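Putative amidohydrolase (Unidentified, PDB 3FEQ) probably hydrolyses dipeptides with a C-terminal proline, as a zinc-dependent prolidase of the amidohydrolase superfamily. Local coordinates at residues Gly60-His65 with Thr354-Ile359; Gly143-Arg148 with Ala198-Pro203; Thr187-Met192 with Thr226-His231. One frame throughout, in Å; residues are numbered along the deposited sequence.

How the interactions relate
Interactions 1 and 3 meet deep in the barrel, their centres about 15 Å apart, and each sends one histidine to the zinc centre: H65 from 60-65 and H231 from 226-231, binding different zinc ions. K190 of interaction 3 lies where the two meet, its NZ packed 3.4 Å from CE1 of H65. Interaction 2 sits farther out, its centre about 30 Å from that of interaction 1 and 20 Å from that of interaction 3, in loops near the metal end of the barrel. It touches interaction 3 through G143 N and M192 CG, 4.0 Å apart, while its nearest atoms stay about 10 Å from interaction 1. The A198 side chain is about 8 Å from a zinc ion.

Interaction 1 of 3, residues Gly60-His65 with Thr354-Ile359; sequences GFIDCH and TVAAEI. With ZN (zinc ion), chain U.
I62 and C64 lay their side chains on helix 354-359, and the whole contact is apolar. The CB of A356 is its centre, 3.7 Å from I62 CB and 3.6 Å from C64 SG; a methyl group this small lets the helix come close to the strand. I62 is branched and reaches two residues: CG1 stands anti to the carbonyl carbon (chi1 -48°) and the extended chain carries CD1 to A357, 3.8 Å from its CB. C64 SG meets the end of I359, with CD1 at 3.9 Å. A sulfur suits this buried apolar place, and the cysteine's backbone O is taken by R106.

Strand and helix belong to the TIM-barrel fold of the amidohydrolases, where 56-66 ends near H65, which binds zinc with H67 as an HxH pair.

Polar groups serve the metal side instead. D63, whose CB points away from the helix, accepts the backbone N of H65 at OD1 in an Asx turn (3.1 Å, 168°), while its OD2 is held by S322 and Q332. H65 presents NE2 to the zinc ion at 2.5 Å, the metal lying in the ring plane, and its ND1 is hydrogen-bonded to E250, which would fix the ring's rotation.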
loop_
_atom_site.group_PDB
_atom_site.type_symbol
_atom_site.label_atom_id
_atom_site.label_comp_id
_atom_site.label_asym_id
_atom_site.label_seq_id
_atom_site.Cartn_x
_atom_site.Cartn_y
_atom_site.Cartn_z
ATOM N N GLY C 60 44.451 15.834 -21.895
ATOM C CA GLY C 60 43.105 16.363 -22.005
ATOM C C GLY C 60 42.587 16.744 -20.637
ATOM O O GLY C 60 42.969 16.133 -19.636
ATOM N N PHE C 61 41.726 17.758 -20.593
ATOM C CA PHE C 61 41.307 18.328 -19.331
ATOM C C PHE C 61 40.235 17.486 -18.658
ATOM O O PHE C 61 39.408 16.863 -19.321
ATOM C CB PHE C 61 40.779 19.737 -19.517
ATOM C CG PHE C 61 41.648 20.614 -20.353
ATOM C CD1 PHE C 61 43.025 20.622 -20.193
ATOM C CD2 PHE C 61 41.075 21.502 -21.249
ATOM C CE1 PHE C 61 43.815 21.463 -20.955
ATOM C CE2 PHE C 61 41.854 22.345 -22.005
ATOM C CZ PHE C 61 43.232 22.322 -21.864
ATOM N N ILE C 62 40.250 17.506 -17.329
ATOM C CA ILE C 62 39.254 16.847 -16.512
ATOM C C ILE C 62 38.542 17.876 -15.656
ATOM O O ILE C 62 39.180 18.632 -14.930
ATOM C CB ILE C 62 39.910 15.860 -15.567
ATOM C CG1 ILE C 62 40.906 14.982 -16.325
ATOM C CG2 ILE C 62 38.845 15.060 -14.810
ATOM C CD1 ILE C 62 41.715 14.074 -15.439
ATOM N N ASP C 63 37.217 17.892 -15.730
ATOM C CA ASP C 63 36.405 18.798 -14.921
ATOM C C ASP C 63 35.719 18.043 -13.792
ATOM O O ASP C 63 34.953 17.104 -14.038
ATOM C CB ASP C 63 35.353 19.475 -15.786
ATOM C CG ASP C 63 34.704 20.640 -15.098
ATOM O OD1 ASP C 63 34.527 20.594 -13.856
ATOM O OD2 ASP C 63 34.370 21.609 -15.815
ATOM N N CYS C 64 35.961 18.478 -12.560
ATOM C CA CYS C 64 35.616 17.670 -11.411
ATOM C C CYS C 64 34.263 18.005 -10.829
ATOM O O CYS C 64 33.869 17.415 -9.823
ATOM C CB CYS C 64 36.660 17.831 -10.311
ATOM S SG CYS C 64 38.266 17.235 -10.753
ATOM N N HIS C 65 33.580 18.984 -11.421
ATOM C CA HIS C 65 32.206 19.293 -11.034
ATOM C C HIS C 65 31.396 19.843 -12.214
ATOM O O HIS C 65 31.431 21.033 -12.497
ATOM C CB HIS C 65 32.204 20.276 -9.854
ATOM C CG HIS C 65 30.926 20.304 -9.074
ATOM N ND1 HIS C 65 30.826 19.831 -7.784
ATOM C CD2 HIS C 65 29.697 20.776 -9.396
ATOM C CE1 HIS C 65 29.588 20.004 -7.347
ATOM N NE2 HIS C 65 28.880 20.572 -8.310
ATOM N N THR C 354 46.703 16.906 -13.264
ATOM C CA THR C 354 47.354 15.962 -12.362
ATOM C C THR C 354 46.542 15.813 -11.089
ATOM O O THR C 354 46.301 14.698 -10.632
ATOM C CB THR C 354 48.822 16.345 -12.045
ATOM O OG1 THR C 354 48.910 17.750 -11.792
ATOM C CG2 THR C 354 49.740 15.999 -13.220
ATOM N N VAL C 355 46.054 16.936 -10.569
ATOM C CA VAL C 355 45.239 16.926 -9.356
ATOM C C VAL C 355 43.884 16.287 -9.587
ATOM O O VAL C 355 43.421 15.478 -8.786
ATOM C CB VAL C 355 45.031 18.337 -8.807
ATOM C CG1 VAL C 355 44.307 18.277 -7.477
ATOM C CG2 VAL C 355 46.373 19.036 -8.651
ATOM N N ALA C 356 43.247 16.670 -10.689
ATOM C CA ALA C 356 41.962 16.114 -11.065
ATOM C C ALA C 356 42.030 14.594 -11.199
ATOM O O ALA C 356 41.191 13.888 -10.647
ATOM C CB ALA C 356 41.479 16.743 -12.356
ATOM N N ALA C 357 43.043 14.086 -11.903
ATOM C CA ALA C 357 43.133 12.645 -12.143
ATOM C C ALA C 357 43.319 11.873 -10.848
ATOM O O ALA C 357 42.856 10.741 -10.723
ATOM C CB ALA C 357 44.222 12.331 -13.105
ATOM N N GLU C 358 43.953 12.510 -9.868
ATOM C CA GLU C 358 44.047 11.958 -8.528
ATOM C C GLU C 358 42.683 11.921 -7.849
ATOM O O GLU C 358 42.355 10.961 -7.149
ATOM C CB GLU C 358 45.023 12.780 -7.684
ATOM C CG GLU C 358 45.462 12.110 -6.392
ATOM C CD GLU C 358 46.404 12.978 -5.566
ATOM O OE1 GLU C 358 47.097 13.851 -6.144
ATOM O OE2 GLU C 358 46.460 12.778 -4.332
ATOM N N ILE C 359 41.916 12.992 -8.024
ATOM C CA ILE C 359 40.572 13.070 -7.481
ATOM C C ILE C 359 39.706 11.916 -8.001
ATOM O O ILE C 359 39.118 11.174 -7.203
ATOM C CB ILE C 359 39.931 14.414 -7.814
ATOM C CG1 ILE C 359 40.519 15.504 -6.923
ATOM C CG2 ILE C 359 38.402 14.353 -7.691
ATOM C CD1 ILE C 359 40.038 16.885 -7.268
HETATM ZN ZN ZN U . 26.402 21.057 -8.020
#

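Interaction 2 of 3, residues Gly143-Arg148 with Ala198-Pro203; sequences GDFRPR and ASPTDP
F145 and P200 form the close-packed part of this loop-to-loop contact. The two side chains cross at about a right angle, with CD1 of the ring 4.0 Å from P200 CD. Because CG of F145 is anti to its carbonyl carbon (chi1 -63°), the ring swings toward 198-203 and brings CE1 within 3.4 Å of A198 O, which lies at the ring edge near its plane. P200 also wedges its CD against D144 O, at 3.6 Å; this carbon, next to the ring nitrogen, carries weakly polarised hydrogens that sit comfortably beside a carbonyl oxygen.

Each loop is braced internally. R146 grips D144 side-on, NE to OD1 and NH2 to OD2, each at 2.9 Å, and D144 OD2 also accepts from G140 N. S199 OG bonds to D202 OD1 at 2.7 Å and also to H142.

The other end is looser and is partly covered by the second subunit. There R148 crosses T201 obliquely, NH2 standing 3.5 Å from T201 O without a hydrogen bond, and its guanidinium makes a cation-pi contact with W113 of the second subunit.

The loops follow strands 135-137 and 189-192 respectively, and L75 of helix 75-79 packs against both F145 and A198.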
loop_
_atom_site.group_PDB
_atom_site.type_symbol
_atom_site.label_atom_id
_atom_site.label_comp_id
_atom_site.label_asym_id
_atom_site.label_seq_id
_atom_site.Cartn_x
_atom_site.Cartn_y
_atom_site.Cartn_z
ATOM N N GLY C 143 19.146 19.612 -2.367
ATOM C CA GLY C 143 18.578 18.828 -3.457
ATOM C C GLY C 143 17.066 18.909 -3.566
ATOM O O GLY C 143 16.491 18.503 -4.570
ATOM N N ASP C 144 16.417 19.436 -2.535
ATOM C CA ASP C 144 14.962 19.410 -2.449
ATOM C C ASP C 144 14.405 20.693 -3.038
ATOM O O ASP C 144 14.572 21.766 -2.456
ATOM C CB ASP C 144 14.542 19.271 -0.986
ATOM C CG ASP C 144 13.099 18.833 -0.819
ATOM O OD1 ASP C 144 12.331 18.841 -1.814
ATOM O OD2 ASP C 144 12.734 18.492 0.331
ATOM N N PHE C 145 13.749 20.584 -4.192
ATOM C CA PHE C 145 13.314 21.766 -4.959
ATOM C C PHE C 145 11.842 22.069 -4.769
ATOM O O PHE C 145 11.256 22.809 -5.551
ATOM C CB PHE C 145 13.627 21.621 -6.457
ATOM C CG PHE C 145 15.093 21.530 -6.760
ATOM C CD1 PHE C 145 15.935 22.603 -6.500
ATOM C CD2 PHE C 145 15.641 20.349 -7.249
ATOM C CE1 PHE C 145 17.298 22.509 -6.736
ATOM C CE2 PHE C 145 17.008 20.246 -7.496
ATOM C CZ PHE C 145 17.839 21.324 -7.237
ATOM N N ARG C 146 11.249 21.502 -3.726
ATOM C CA ARG C 146 9.853 21.753 -3.422
ATOM C C ARG C 146 9.697 23.122 -2.803
ATOM O O ARG C 146 10.499 23.512 -1.962
ATOM C CB ARG C 146 9.285 20.669 -2.507
ATOM C CG ARG C 146 9.013 19.364 -3.241
ATOM C CD ARG C 146 8.592 18.259 -2.298
ATOM N NE ARG C 146 9.696 17.815 -1.449
ATOM C CZ ARG C 146 9.620 16.798 -0.596
ATOM N NH1 ARG C 146 8.492 16.110 -0.483
ATOM N NH2 ARG C 146 10.668 16.474 0.150
ATOM N N PRO C 147 8.691 23.880 -3.263
ATOM C CA PRO C 147 8.476 25.214 -2.718
ATOM C C PRO C 147 7.969 25.122 -1.283
ATOM O O PRO C 147 7.435 24.087 -0.884
ATOM C CB PRO C 147 7.406 25.804 -3.650
ATOM C CG PRO C 147 6.688 24.615 -4.210
ATOM C CD PRO C 147 7.713 23.533 -4.315
ATOM N N ARG C 148 8.178 26.178 -0.507
ATOM C CA ARG C 148 7.694 26.246 0.868
ATOM C C ARG C 148 6.160 26.170 0.900
ATOM O O ARG C 148 5.489 27.177 0.758
ATOM C CB ARG C 148 8.187 27.553 1.485
ATOM C CG ARG C 148 7.867 27.750 2.931
ATOM C CD ARG C 148 8.927 28.617 3.541
ATOM N NE ARG C 148 10.134 27.841 3.789
ATOM C CZ ARG C 148 11.095 28.215 4.619
ATOM N NH1 ARG C 148 10.998 29.370 5.264
ATOM N NH2 ARG C 148 12.155 27.442 4.793
ATOM N N ALA C 198 21.128 27.346 -5.376
ATOM C CA ALA C 198 20.138 27.027 -6.413
ATOM C C ALA C 198 18.884 26.300 -5.900
ATOM O O ALA C 198 18.039 25.876 -6.692
ATOM C CB ALA C 198 20.797 26.226 -7.537
ATOM N N SER C 199 18.767 26.155 -4.584
ATOM C CA SER C 199 17.597 25.521 -3.970
ATOM C C SER C 199 16.735 26.556 -3.242
ATOM O O SER C 199 17.262 27.553 -2.743
ATOM C CB SER C 199 18.041 24.429 -2.995
ATOM O OG SER C 199 19.168 24.843 -2.238
ATOM N N PRO C 200 15.406 26.329 -3.184
ATOM C CA PRO C 200 14.469 27.326 -2.620
ATOM C C PRO C 200 14.566 27.638 -1.106
ATOM O O PRO C 200 14.539 28.813 -0.725
ATOM C CB PRO C 200 13.084 26.764 -2.981
ATOM C CG PRO C 200 13.298 25.309 -3.214
ATOM C CD PRO C 200 14.703 25.149 -3.726
ATOM N N THR C 201 14.678 26.610 -0.261
ATOM C CA THR C 201 14.340 26.749 1.168
ATOM C C THR C 201 15.516 26.870 2.146
ATOM O O THR C 201 15.333 27.328 3.274
ATOM C CB THR C 201 13.374 25.637 1.659
ATOM O OG1 THR C 201 13.948 24.345 1.424
ATOM C CG2 THR C 201 12.044 25.730 0.939
ATOM N N ASP C 202 16.709 26.464 1.720
ATOM C CA ASP C 202 17.859 26.380 2.626
ATOM C C ASP C 202 18.815 27.559 2.496
ATOM O O ASP C 202 19.450 27.733 1.453
ATOM C CB ASP C 202 18.623 25.064 2.427
ATOM C CG ASP C 202 18.730 24.662 0.960
ATOM O OD1 ASP C 202 19.859 24.665 0.415
ATOM O OD2 ASP C 202 17.682 24.338 0.351
ATOM N N PRO C 203 18.915 28.381 3.559
ATOM C CA PRO C 203 19.987 29.364 3.659
ATOM C C PRO C 203 21.360 28.702 3.730
ATOM O O PRO C 203 21.522 27.647 4.354
ATOM C CB PRO C 203 19.674 30.095 4.967
ATOM C CG PRO C 203 18.797 29.187 5.717
ATOM C CD PRO C 203 18.000 28.452 4.708
#

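Interaction 3 of 3, residues Thr187-Met192 with Thr226-His231; sequences TQIKIM and TYVMAH. With ZN (zinc ion), chain V.
Q188 and Y227 lie side by side just before two paired strands. From CB outward, Q188 first sits over one face of the Y227 ring, a CH-pi contact with CB 3.8 Å from the centroid and 20° off the normal. Its CG, between backbone N and carbonyl carbon (chi1 68°), touches M229 SD at 3.8 Å and also nears the tyrosine's CZ. A bend at chi2 then turns the amide, so that OE1 lies 3.6 Å from Y227 OH, a packing distance, while NE2 bonds to S132 and F130 O. Y227 OH itself bonds to R106.

Beyond this pair the backbones bond alternately, as parallel strands do: I189 N to Y227 O, M229 N to I189 O, I191 N to M229 O and H231 N to I191 O, the last at 3.0 Å.

I191 CG1 packs on A230 CB at 3.9 Å, apolar groups suited to the face covered by helix 211-223. K190, M229 and H231 take the other, where K190 NZ comes merely near (3.2 Å) the zinc ion that H231 ND1 binds at 2.3 Å alongside H251. This beta-alpha-beta unit, with a metal ligand toward the C-terminal end of its second strand, is characteristic of the amidohydrolase TIM barrel.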
loop_
_atom_site.group_PDB
_atom_site.type_symbol
_atom_site.label_atom_id
_atom_site.label_comp_id
_atom_site.label_asym_id
_atom_site.label_seq_id
_atom_site.Cartn_x
_atom_site.Cartn_y
_atom_site.Cartn_z
ATOM N N THR C 187 30.189 6.022 -10.002
ATOM C CA THR C 187 31.623 5.868 -9.730
ATOM C C THR C 187 32.008 6.483 -8.379
ATOM O O THR C 187 32.946 6.031 -7.729
ATOM C CB THR C 187 32.500 6.507 -10.827
ATOM O OG1 THR C 187 31.982 7.807 -11.154
ATOM C CG2 THR C 187 32.533 5.638 -12.080
ATOM N N GLN C 188 31.308 7.548 -7.990
ATOM C CA GLN C 188 31.406 8.081 -6.631
ATOM C C GLN C 188 30.034 8.538 -6.132
ATOM O O GLN C 188 29.048 8.515 -6.883
ATOM C CB GLN C 188 32.452 9.208 -6.536
ATOM C CG GLN C 188 32.086 10.464 -7.269
ATOM C CD GLN C 188 32.139 10.302 -8.780
ATOM O OE1 GLN C 188 33.041 9.658 -9.307
ATOM N NE2 GLN C 188 31.170 10.893 -9.483
ATOM N N ILE C 189 29.968 8.944 -4.868
ATOM C CA ILE C 189 28.702 9.358 -4.289
ATOM C C ILE C 189 28.736 10.827 -3.959
ATOM O O ILE C 189 29.695 11.275 -3.347
ATOM C CB ILE C 189 28.398 8.581 -3.015
ATOM C CG1 ILE C 189 28.286 7.072 -3.305
ATOM C CG2 ILE C 189 27.139 9.126 -2.368
ATOM C CD1 ILE C 189 27.141 6.701 -4.262
ATOM N N LYS C 190 27.713 11.571 -4.399
ATOM C CA LYS C 190 27.578 13.004 -4.122
ATOM C C LYS C 190 26.481 13.209 -3.096
ATOM O O LYS C 190 25.426 12.586 -3.185
ATOM C CB LYS C 190 27.241 13.780 -5.407
ATOM C CG LYS C 190 26.581 15.183 -5.206
ATOM C CD LYS C 190 27.525 16.364 -5.510
ATOM C CE LYS C 190 26.993 17.702 -4.962
ATOM N NZ LYS C 190 26.717 18.739 -6.020
ATOM N N ILE C 191 26.746 14.055 -2.101
ATOM C CA ILE C 191 25.749 14.442 -1.102
ATOM C C ILE C 191 25.766 15.964 -0.914
ATOM O O ILE C 191 26.758 16.633 -1.212
ATOM C CB ILE C 191 25.994 13.743 0.271
ATOM C CG1 ILE C 191 27.166 14.380 1.030
ATOM C CG2 ILE C 191 26.258 12.251 0.093
ATOM C CD1 ILE C 191 27.290 13.886 2.468
ATOM N N MET C 192 24.657 16.503 -0.430
ATOM C CA MET C 192 24.614 17.882 0.005
ATOM C C MET C 192 24.772 17.943 1.533
ATOM O O MET C 192 23.922 17.447 2.266
ATOM C CB MET C 192 23.297 18.517 -0.435
ATOM C CG MET C 192 22.820 18.081 -1.817
ATOM S SD MET C 192 23.839 18.720 -3.146
ATOM C CE MET C 192 22.629 18.818 -4.483
ATOM N N THR C 226 35.008 3.271 -3.426
ATOM C CA THR C 226 35.043 4.636 -3.900
ATOM C C THR C 226 35.009 5.627 -2.706
ATOM O O THR C 226 35.364 5.258 -1.585
ATOM C CB THR C 226 33.911 4.880 -4.937
ATOM O OG1 THR C 226 34.134 6.118 -5.636
ATOM C CG2 THR C 226 32.537 4.890 -4.267
ATOM N N TYR C 227 34.590 6.867 -2.958
ATOM C CA TYR C 227 34.568 7.933 -1.973
ATOM C C TYR C 227 33.284 8.781 -2.102
ATOM O O TYR C 227 32.528 8.658 -3.059
ATOM C CB TYR C 227 35.786 8.842 -2.190
ATOM C CG TYR C 227 35.788 9.493 -3.559
ATOM C CD1 TYR C 227 35.256 10.755 -3.751
ATOM C CD2 TYR C 227 36.248 8.811 -4.671
ATOM C CE1 TYR C 227 35.215 11.343 -5.012
ATOM C CE2 TYR C 227 36.205 9.396 -5.931
ATOM C CZ TYR C 227 35.676 10.659 -6.091
ATOM O OH TYR C 227 35.625 11.231 -7.344
ATOM N N VAL C 228 33.092 9.683 -1.154
ATOM C CA VAL C 228 31.990 10.624 -1.162
ATOM C C VAL C 228 32.514 12.023 -1.483
ATOM O O VAL C 228 33.488 12.480 -0.886
ATOM C CB VAL C 228 31.346 10.685 0.231
ATOM C CG1 VAL C 228 30.464 11.907 0.374
ATOM C CG2 VAL C 228 30.579 9.445 0.500
ATOM N N MET C 229 31.878 12.693 -2.436
ATOM C CA MET C 229 32.072 14.127 -2.634
ATOM C C MET C 229 30.918 14.859 -1.969
ATOM O O MET C 229 29.815 14.330 -1.897
ATOM C CB MET C 229 32.158 14.481 -4.127
ATOM C CG MET C 229 31.031 13.943 -5.013
ATOM S SD MET C 229 31.401 14.163 -6.763
ATOM C CE MET C 229 31.119 15.914 -6.849
ATOM N N ALA C 230 31.162 16.070 -1.483
ATOM C CA ALA C 230 30.215 16.706 -0.578
ATOM C C ALA C 230 30.139 18.210 -0.758
ATOM O O ALA C 230 31.145 18.910 -0.748
ATOM C CB ALA C 230 30.550 16.361 0.862
ATOM N N HIS C 231 28.925 18.706 -0.914
ATOM C CA HIS C 231 28.704 20.107 -1.198
ATOM C C HIS C 231 28.625 20.833 0.140
ATOM O O HIS C 231 27.838 20.457 1.009
ATOM C CB HIS C 231 27.415 20.256 -2.014
ATOM C CG HIS C 231 26.812 21.623 -1.965
ATOM N ND1 HIS C 231 26.800 22.467 -3.054
ATOM C CD2 HIS C 231 26.127 22.261 -0.987
ATOM C CE1 HIS C 231 26.174 23.585 -2.737
ATOM N NE2 HIS C 231 25.757 23.486 -1.487
HETATM ZN ZN ZN V . 26.778 21.821 -5.251
#